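Local coordinates for plasmin and fibronectin-binding protein A (PDB 4MR0) that acts as a fibronectin-dependent adhesin and invasin at the pneumococcal surface and binds human fibronectin, plasmin, plasminogen and serum albumin, at residues D140-G145 with G149-P154; S334-S339 with T347-H352; K528-I533 with F551-E556. One frame throughout, in Å; residues are numbered along the deposited sequence.

How the interactions relate
The three contacts lie in series along a parallel beta-helix, related to the pectate lyase-like family, which makes up most of the modelled part of this longer adhesin. Interaction 1 comes first, where helix 132-143 meets strand 150-153. Interaction 2, near the middle, joins strand 329-337 to a corner at Ala-348 and Ile-349. Both reach the same run of parallel beta-helix strands. Interaction 3 joins strand 530-535 to the terminal hairpin 551-556/559-564. Centres of interactions 1 and 2 are about 30 Å apart, those of 2 and 3 about 33 Å. Interactions 1 and 3, centres about 58 Å apart, lie on opposite sides of the chain's centre. None touches another, so they sample separate levels of an elongated rod.

Interaction 1. Residues D140-G145 with G149-P154; sequences DAAAQG and GNVYFP
The C-terminal end of helix 132-143 packs here on strand 150-153, in the strand-helix-strand unit near the start of the beta-helix. Ala-142 carries the helix side. Its CB points at the strand and meets Val-151 CG2 at 3.6 Å. The same methyl lies 3.7 Å from Gly-149 O, so it sits between a branch of the valine and the backbone ahead of it. Val-151 holds CG1 anti to its own backbone N (chi1 176°), which leaves CG2 beside that N and on the side of the helix end. Val-151 also touches Ala-138, one turn earlier in the helix.

The backbones come close as well. Ala-142 CA and Gly-149 CA are 4.0 Å apart. Ala-142 O receives two groups. Gly-145 N donates a hydrogen bond to it at 2.8 Å within the last turn. Gly-149 CA makes a CH...O contact with it at 3.3 Å, with an angle of 145° at the hydrogen. Gly-145 has left helical geometry with a positive phi of 122° and closes the helix with a Schellman motif. No conventional hydrogen bond joins the two segments.

The strand is held on both flanks by parallel neighbours. Asn-150 and Tyr-152 bond through their backbones to Leu-116, and Val-151 bonds to His-171 and Glu-173. Asp-140 OD1 forms a salt bridge with Lys-167 NZ, tying the helix to the chain just before strand 170-174. Val-151 and Phe-153 of the strand both pack on helix 132-143, consistent with the helix that covers the N-terminal end of the core in pectate lyase-like beta-helices.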
loop_
_atom_site.group_PDB
_atom_site.type_symbol
_atom_site.label_atom_id
_atom_site.label_comp_id
_atom_site.label_asym_id
_atom_site.label_seq_id
_atom_site.Cartn_x
_atom_site.Cartn_y
_atom_site.Cartn_z
ATOM N N ASP A 140 18.039 10.679 21.968
ATOM C CA ASP A 140 17.610 11.394 23.167
ATOM C C ASP A 140 18.323 12.732 23.328
ATOM O O ASP A 140 17.704 13.729 23.694
ATOM C CB ASP A 140 17.837 10.531 24.411
ATOM C CG ASP A 140 16.882 9.355 24.482
ATOM O OD1 ASP A 140 15.962 9.288 23.640
ATOM O OD2 ASP A 140 17.047 8.501 25.382
ATOM N N ALA A 141 19.622 12.757 23.053
ATOM C CA ALA A 141 20.388 13.994 23.164
ATOM C C ALA A 141 19.940 14.982 22.092
ATOM O O ALA A 141 19.809 16.181 22.348
ATOM C CB ALA A 141 21.876 13.704 23.015
ATOM N N ALA A 142 19.699 14.471 20.886
ATOM C CA ALA A 142 19.270 15.312 19.778
ATOM C C ALA A 142 17.914 15.943 20.084
ATOM O O ALA A 142 17.676 17.112 19.770
ATOM C CB ALA A 142 19.190 14.488 18.500
ATOM N N ALA A 143 17.033 15.157 20.699
ATOM C CA ALA A 143 15.694 15.613 21.058
ATOM C C ALA A 143 15.752 16.783 22.034
ATOM O O ALA A 143 14.828 17.597 22.096
ATOM C CB ALA A 143 14.897 14.466 21.666
ATOM N N GLN A 144 16.838 16.863 22.794
ATOM C CA GLN A 144 17.014 17.943 23.759
ATOM C C GLN A 144 17.525 19.201 23.076
ATOM O O GLN A 144 17.536 20.277 23.671
ATOM C CB GLN A 144 17.991 17.526 24.862
ATOM C CG GLN A 144 17.427 16.518 25.847
ATOM C CD GLN A 144 16.076 16.951 26.400
ATOM O OE1 GLN A 144 15.887 18.114 26.770
ATOM N NE2 GLN A 144 15.131 16.016 26.462
ATOM N N GLY A 145 17.958 19.058 21.827
ATOM C CA GLY A 145 18.455 20.199 21.083
ATOM C C GLY A 145 19.877 20.035 20.581
ATOM O O GLY A 145 20.297 20.745 19.668
ATOM N N GLY A 149 19.369 18.639 16.656
ATOM C CA GLY A 149 18.442 17.530 16.540
ATOM C C GLY A 149 18.890 16.554 15.470
ATOM O O GLY A 149 18.184 15.593 15.160
ATOM N N ASN A 150 20.076 16.795 14.914
ATOM C CA ASN A 150 20.626 15.945 13.864
ATOM C C ASN A 150 21.499 14.807 14.381
ATOM O O ASN A 150 22.415 15.020 15.182
ATOM C CB ASN A 150 21.427 16.793 12.875
ATOM C CG ASN A 150 20.562 17.807 12.152
ATOM O OD1 ASN A 150 19.687 17.443 11.371
ATOM N ND2 ASN A 150 20.797 19.086 12.418
ATOM N N VAL A 151 21.196 13.602 13.907
ATOM C CA VAL A 151 21.923 12.388 14.271
ATOM C C VAL A 151 22.470 11.758 12.989
ATOM O O VAL A 151 21.753 11.642 11.996
ATOM C CB VAL A 151 20.994 11.379 14.989
ATOM C CG1 VAL A 151 21.740 10.079 15.265
ATOM C CG2 VAL A 151 20.489 11.980 16.296
ATOM N N TYR A 152 23.738 11.354 13.005
ATOM C CA TYR A 152 24.342 10.758 11.817
ATOM C C TYR A 152 24.819 9.324 12.024
ATOM O O TYR A 152 25.254 8.953 13.115
ATOM C CB TYR A 152 25.516 11.621 11.345
ATOM C CG TYR A 152 26.178 11.113 10.085
ATOM C CD1 TYR A 152 25.512 11.153 8.858
ATOM C CD2 TYR A 152 27.467 10.577 10.119
ATOM C CE1 TYR A 152 26.113 10.670 7.694
ATOM C CE2 TYR A 152 28.078 10.088 8.961
ATOM C CZ TYR A 152 27.396 10.138 7.756
ATOM O OH TYR A 152 27.993 9.642 6.617
ATOM N N PHE A 153 24.729 8.526 10.964
ATOM C CA PHE A 153 25.153 7.133 10.990
ATOM C C PHE A 153 26.247 6.893 9.950
ATOM O O PHE A 153 25.979 6.910 8.746
ATOM C CB PHE A 153 23.990 6.182 10.668
ATOM C CG PHE A 153 22.948 6.077 11.751
ATOM C CD1 PHE A 153 22.051 7.117 11.983
ATOM C CD2 PHE A 153 22.839 4.916 12.509
ATOM C CE1 PHE A 153 21.054 7.001 12.958
ATOM C CE2 PHE A 153 21.846 4.785 13.487
ATOM C CZ PHE A 153 20.955 5.827 13.710
ATOM N N PRO A 154 27.496 6.683 10.400
ATOM C CA PRO A 154 28.619 6.430 9.489
ATOM C C PRO A 154 28.458 5.049 8.848
ATOM O O PRO A 154 27.604 4.264 9.264
ATOM C CB PRO A 154 29.838 6.477 10.414
ATOM C CG PRO A 154 29.404 7.433 11.497
ATOM C CD PRO A 154 27.983 6.983 11.759
#

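Interaction 2. Residues S334-S339 with T347-H352; sequences SYFGKS and TAIGTH
Phe-336 overlaps the methyl of Ala-348 with the CG-CD2-CE2 side of its ring, obliquely to the ring plane. Phe-336 CD2 is nearest, at 3.5 Å from Ala-348 CB. Phe-336 CG follows at 3.8 Å and Phe-336 CE2 at 4.0 Å from the same methyl. Phe-336 keeps CG beside its backbone N and anti to its carbonyl carbon (chi1 -57°), and the ring is thereby carried across to the corner of the chain. Its far end, CZ, meets Ile-349 CD1 at 4.1 Å. The phenylalanine and isoleucine side chains cross at about a right angle. All three residues are buried and the contact is wholly apolar, without a hydrogen bond across it.

This is the interior of a parallel beta-helix. Phe-336 and Ala-348 fall within the repeat 326-348, and the chain turns a corner at Ala-348 and Ile-349 to start a different face. The Phe-336 ring stacks on Phe-285 and also meets Phe-371, so aromatic rings from three parallel strands follow one another along the core. Backbone bonds from Phe-336 to His-370 and Asp-372 keep the strand in line with the next coil. Ala-348 and Ile-349 both touch Phe-371 too, so the corner spans adjacent coils. Ile-349 keeps CG1 beside its backbone N (chi1 -53°), and CD1 at the end of that branch is the atom that reaches Phe-336.

Ile-349 packs in turn on Ile-307. The Ile-349 side chain is about 12 Å from a bound manganese ion, too far to belong to its coordination shells. The side chain of Thr-351, further along the same segment, touches Gln-306 and Glu-308, which are ligands of a bound manganese ion.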
loop_
_atom_site.group_PDB
_atom_site.type_symbol
_atom_site.label_atom_id
_atom_site.label_comp_id
_atom_site.label_asym_id
_atom_site.label_seq_id
_atom_site.Cartn_x
_atom_site.Cartn_y
_atom_site.Cartn_z
ATOM N N SER A 334 9.015 5.948 -5.359
ATOM C CA SER A 334 9.624 4.789 -4.736
ATOM C C SER A 334 9.435 3.513 -5.529
ATOM O O SER A 334 8.529 3.400 -6.350
ATOM C CB SER A 334 9.080 4.626 -3.315
ATOM O OG SER A 334 9.417 5.760 -2.534
ATOM N N TYR A 335 10.307 2.547 -5.270
ATOM C CA TYR A 335 10.270 1.275 -5.967
ATOM C C TYR A 335 9.875 0.127 -5.043
ATOM O O TYR A 335 10.317 0.053 -3.896
ATOM C CB TYR A 335 11.643 1.016 -6.605
ATOM C CG TYR A 335 11.804 -0.349 -7.221
ATOM C CD1 TYR A 335 12.074 -1.464 -6.426
ATOM C CD2 TYR A 335 11.678 -0.533 -8.599
ATOM C CE1 TYR A 335 12.214 -2.726 -6.985
ATOM C CE2 TYR A 335 11.816 -1.796 -9.171
ATOM C CZ TYR A 335 12.082 -2.887 -8.356
ATOM O OH TYR A 335 12.199 -4.144 -8.901
ATOM N N PHE A 336 9.033 -0.765 -5.556
ATOM C CA PHE A 336 8.569 -1.911 -4.792
ATOM C C PHE A 336 8.791 -3.190 -5.588
ATOM O O PHE A 336 8.312 -3.315 -6.719
ATOM C CB PHE A 336 7.084 -1.751 -4.457
ATOM C CG PHE A 336 6.771 -0.490 -3.701
ATOM C CD1 PHE A 336 6.791 0.750 -4.345
ATOM C CD2 PHE A 336 6.472 -0.535 -2.341
ATOM C CE1 PHE A 336 6.519 1.922 -3.641
ATOM C CE2 PHE A 336 6.198 0.636 -1.626
ATOM C CZ PHE A 336 6.222 1.864 -2.278
ATOM N N GLY A 337 9.517 -4.134 -4.994
ATOM C CA GLY A 337 9.794 -5.388 -5.673
ATOM C C GLY A 337 10.296 -6.473 -4.739
ATOM O O GLY A 337 9.882 -6.563 -3.580
ATOM N N LYS A 338 11.196 -7.307 -5.241
ATOM C CA LYS A 338 11.748 -8.385 -4.431
ATOM C C LYS A 338 13.219 -8.124 -4.140
ATOM O O LYS A 338 13.797 -7.160 -4.642
ATOM C CB LYS A 338 11.595 -9.720 -5.165
ATOM C CG LYS A 338 12.502 -9.873 -6.387
ATOM C CD LYS A 338 12.365 -11.262 -6.992
ATOM C CE LYS A 338 13.433 -11.527 -8.054
ATOM N NZ LYS A 338 13.296 -10.645 -9.242
ATOM N N SER A 339 13.818 -8.980 -3.316
ATOM C CA SER A 339 15.232 -8.867 -2.983
ATOM C C SER A 339 15.863 -10.188 -3.396
ATOM O O SER A 339 15.181 -11.064 -3.927
ATOM C CB SER A 339 15.427 -8.688 -1.479
ATOM O OG SER A 339 15.164 -9.910 -0.801
ATOM N N THR A 347 1.260 -6.735 -1.240
ATOM C CA THR A 347 0.535 -5.495 -1.501
ATOM C C THR A 347 1.478 -4.374 -1.097
ATOM O O THR A 347 1.931 -4.323 0.043
ATOM C CB THR A 347 -0.750 -5.410 -0.652
ATOM O OG1 THR A 347 -1.668 -6.418 -1.083
ATOM C CG2 THR A 347 -1.409 -4.044 -0.795
ATOM N N ALA A 348 1.788 -3.476 -2.025
ATOM C CA ALA A 348 2.712 -2.394 -1.702
ATOM C C ALA A 348 2.151 -1.352 -0.737
ATOM O O ALA A 348 2.794 -1.014 0.261
ATOM C CB ALA A 348 3.193 -1.705 -2.985
ATOM N N ILE A 349 0.948 -0.860 -1.021
ATOM C CA ILE A 349 0.354 0.196 -0.207
ATOM C C ILE A 349 -1.141 0.036 -0.004
ATOM O O ILE A 349 -1.861 -0.354 -0.926
ATOM C CB ILE A 349 0.556 1.584 -0.882
ATOM C CG1 ILE A 349 2.030 1.808 -1.214
ATOM C CG2 ILE A 349 0.043 2.698 0.033
ATOM C CD1 ILE A 349 2.271 2.993 -2.149
ATOM N N GLY A 350 -1.616 0.352 1.198
ATOM C CA GLY A 350 -3.046 0.287 1.436
ATOM C C GLY A 350 -3.430 -0.055 2.855
ATOM O O GLY A 350 -2.687 0.206 3.795
ATOM N N THR A 351 -4.622 -0.614 3.005
ATOM C CA THR A 351 -5.105 -1.051 4.302
ATOM C C THR A 351 -6.292 -1.975 4.059
ATOM O O THR A 351 -6.833 -2.025 2.948
ATOM C CB THR A 351 -5.485 0.131 5.223
ATOM O OG1 THR A 351 -5.601 -0.352 6.570
ATOM C CG2 THR A 351 -6.793 0.771 4.792
ATOM N N HIS A 352 -6.701 -2.699 5.091
ATOM C CA HIS A 352 -7.771 -3.677 4.939
ATOM C C HIS A 352 -8.765 -3.678 6.092
ATOM O O HIS A 352 -9.402 -4.700 6.349
ATOM C CB HIS A 352 -7.132 -5.052 4.887
ATOM C CG HIS A 352 -6.224 -5.310 6.051
ATOM N ND1 HIS A 352 -4.910 -4.891 6.077
ATOM C CD2 HIS A 352 -6.466 -5.862 7.264
ATOM C CE1 HIS A 352 -4.382 -5.175 7.254
ATOM N NE2 HIS A 352 -5.306 -5.763 7.994
#

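Interaction 3. Residues K528-I533 with F551-E556; sequences KYISFI and FNIVTE
Asn-552 OD1 accepts a hydrogen bond from Asn-519 N and a weak one from Asn-565 ND2, and on either side of it in sequence Phe-551 and Ile-553 reach across to Ile-530 and Phe-532. The site lies in the C-terminal region of the parallel beta-helix. Strand 551-556 pairs there with strand 559-564 in an antiparallel hairpin, apart from the sheet that holds strand 530-535. The two facing strands approach to 9.3 Å between axes, with an angle of 31° between their directions. No hydrogen bond crosses the gap. It is filled mostly by side chains, with Ile-530 CD1 also close to a backbone carbonyl, 3.2 Å from Phe-551 O.

Phe-551 places CG between its backbone N and carbonyl carbon (chi1 58°), and the ring folds over toward Ile-530. Ile-530 CD1 sits above the ring centre, 4.1 Å from the centroid and 11° off the normal, in a CH-pi contact. Ile-530 CB meets the ring again at Phe-551 CZ, 3.6 Å away. Ile-530 spans that face: CD1 is over the centre, and CB is above the plane just outside the CE1-CZ side.

A second CH-pi pair runs the other way. Ile-553 CD1 rests over one face of Phe-532, 4.2 Å from the centroid. Tyr-560 of the hairpin's second strand meets the same phenylalanine edge-to-face, so both hairpin strands engage Phe-532. The two pairs join where Ile-530 CG2 lies 4.3 Å from Ile-553 CD1. Ile-553 CG2 lies above the same face of Phe-532 as Ile-553 CD1, outside the ring, 4.1 Å from Phe-532 CE2.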
loop_
_atom_site.group_PDB
_atom_site.type_symbol
_atom_site.label_atom_id
_atom_site.label_comp_id
_atom_site.label_asym_id
_atom_site.label_seq_id
_atom_site.Cartn_x
_atom_site.Cartn_y
_atom_site.Cartn_z
ATOM N N LYS A 528 -15.673 -7.669 -25.513
ATOM C CA LYS A 528 -16.378 -6.390 -25.534
ATOM C C LYS A 528 -15.532 -5.271 -24.946
ATOM O O LYS A 528 -15.016 -5.391 -23.833
ATOM C CB LYS A 528 -17.693 -6.475 -24.754
ATOM C CG LYS A 528 -18.935 -6.556 -25.632
ATOM C CD LYS A 528 -20.194 -6.152 -24.870
ATOM C CE LYS A 528 -20.469 -7.089 -23.703
ATOM N NZ LYS A 528 -21.678 -6.681 -22.927
ATOM N N TYR A 529 -15.395 -4.183 -25.697
ATOM C CA TYR A 529 -14.618 -3.034 -25.247
ATOM C C TYR A 529 -15.226 -2.455 -23.971
ATOM O O TYR A 529 -14.527 -2.218 -22.985
ATOM C CB TYR A 529 -14.602 -1.938 -26.320
ATOM C CG TYR A 529 -13.842 -2.266 -27.590
ATOM C CD1 TYR A 529 -13.155 -3.472 -27.736
ATOM C CD2 TYR A 529 -13.792 -1.348 -28.640
ATOM C CE1 TYR A 529 -12.434 -3.753 -28.901
ATOM C CE2 TYR A 529 -13.078 -1.615 -29.803
ATOM C CZ TYR A 529 -12.400 -2.815 -29.928
ATOM O OH TYR A 529 -11.670 -3.063 -31.067
ATOM N N ILE A 530 -16.534 -2.226 -24.008
ATOM C CA ILE A 530 -17.259 -1.654 -22.879
ATOM C C ILE A 530 -18.516 -2.458 -22.566
ATOM O O ILE A 530 -19.317 -2.752 -23.452
ATOM C CB ILE A 530 -17.689 -0.199 -23.183
ATOM C CG1 ILE A 530 -16.469 0.635 -23.575
ATOM C CG2 ILE A 530 -18.389 0.407 -21.972
ATOM C CD1 ILE A 530 -16.815 2.012 -24.111
ATOM N N SER A 531 -18.678 -2.817 -21.297
ATOM C CA SER A 531 -19.844 -3.562 -20.841
ATOM C C SER A 531 -20.536 -2.738 -19.759
ATOM O O SER A 531 -19.975 -2.513 -18.688
ATOM C CB SER A 531 -19.427 -4.916 -20.262
ATOM O OG SER A 531 -18.729 -5.686 -21.220
ATOM N N PHE A 532 -21.748 -2.280 -20.052
ATOM C CA PHE A 532 -22.532 -1.479 -19.115
ATOM C C PHE A 532 -23.681 -2.381 -18.679
ATOM O O PHE A 532 -24.692 -2.507 -19.376
ATOM C CB PHE A 532 -23.038 -0.219 -19.825
ATOM C CG PHE A 532 -23.684 0.788 -18.918
ATOM C CD1 PHE A 532 -23.355 0.855 -17.569
ATOM C CD2 PHE A 532 -24.589 1.712 -19.433
ATOM C CE1 PHE A 532 -23.917 1.828 -16.744
ATOM C CE2 PHE A 532 -25.156 2.693 -18.617
ATOM C CZ PHE A 532 -24.819 2.749 -17.268
ATOM N N ILE A 533 -23.510 -2.996 -17.514
ATOM C CA ILE A 533 -24.467 -3.956 -16.975
ATOM C C ILE A 533 -25.220 -3.577 -15.704
ATOM O O ILE A 533 -24.678 -2.934 -14.810
ATOM C CB ILE A 533 -23.744 -5.281 -16.684
ATOM C CG1 ILE A 533 -23.141 -5.840 -17.973
ATOM C CG2 ILE A 533 -24.693 -6.264 -16.046
ATOM C CD1 ILE A 533 -22.119 -6.929 -17.731
ATOM N N PHE A 551 -17.614 3.356 -27.693
ATOM C CA PHE A 551 -18.694 4.330 -27.608
ATOM C C PHE A 551 -18.594 5.078 -26.294
ATOM O O PHE A 551 -17.750 4.760 -25.455
ATOM C CB PHE A 551 -20.071 3.660 -27.713
ATOM C CG PHE A 551 -20.329 2.607 -26.669
ATOM C CD1 PHE A 551 -19.848 1.311 -26.835
ATOM C CD2 PHE A 551 -21.072 2.906 -25.527
ATOM C CE1 PHE A 551 -20.100 0.329 -25.877
ATOM C CE2 PHE A 551 -21.328 1.932 -24.563
ATOM C CZ PHE A 551 -20.844 0.639 -24.740
ATOM N N ASN A 552 -19.448 6.078 -26.120
ATOM C CA ASN A 552 -19.438 6.850 -24.897
ATOM C C ASN A 552 -20.752 6.709 -24.158
ATOM O O ASN A 552 -21.774 6.337 -24.735
ATOM C CB ASN A 552 -19.170 8.329 -25.188
ATOM C CG ASN A 552 -17.814 8.562 -25.829
ATOM O OD1 ASN A 552 -16.850 7.841 -25.558
ATOM N ND2 ASN A 552 -17.727 9.591 -26.673
ATOM N N ILE A 553 -20.706 6.989 -22.865
ATOM C CA ILE A 553 -21.887 6.930 -22.029
ATOM C C ILE A 553 -21.960 8.262 -21.317
ATOM O O ILE A 553 -20.947 8.775 -20.844
ATOM C CB ILE A 553 -21.784 5.828 -20.964
ATOM C CG1 ILE A 553 -21.603 4.467 -21.639
ATOM C CG2 ILE A 553 -23.030 5.847 -20.083
ATOM C CD1 ILE A 553 -21.323 3.337 -20.666
ATOM N N VAL A 554 -23.154 8.829 -21.256
ATOM C CA VAL A 554 -23.345 10.096 -20.578
ATOM C C VAL A 554 -24.636 9.985 -19.801
ATOM O O VAL A 554 -25.479 9.139 -20.104
ATOM C CB VAL A 554 -23.449 11.279 -21.578
ATOM C CG1 VAL A 554 -22.248 11.273 -22.511
ATOM C CG2 VAL A 554 -24.746 11.191 -22.374
ATOM N N THR A 555 -24.784 10.830 -18.791
ATOM C CA THR A 555 -25.986 10.832 -17.980
ATOM C C THR A 555 -26.696 12.146 -18.249
ATOM O O THR A 555 -26.120 13.218 -18.079
ATOM C CB THR A 555 -25.644 10.721 -16.486
ATOM O OG1 THR A 555 -24.889 9.523 -16.264
ATOM C CG2 THR A 555 -26.910 10.678 -15.645
ATOM N N GLU A 556 -27.946 12.052 -18.681
ATOM C CA GLU A 556 -28.742 13.231 -18.995
ATOM C C GLU A 556 -30.049 13.210 -18.209
ATOM O O GLU A 556 -30.892 12.345 -18.424
ATOM C CB GLU A 556 -29.031 13.257 -20.497
ATOM C CG GLU A 556 -29.892 14.412 -20.964
ATOM C CD GLU A 556 -30.356 14.230 -22.400
ATOM O OE1 GLU A 556 -31.051 13.226 -22.673
ATOM O OE2 GLU A 556 -30.026 15.083 -23.253
#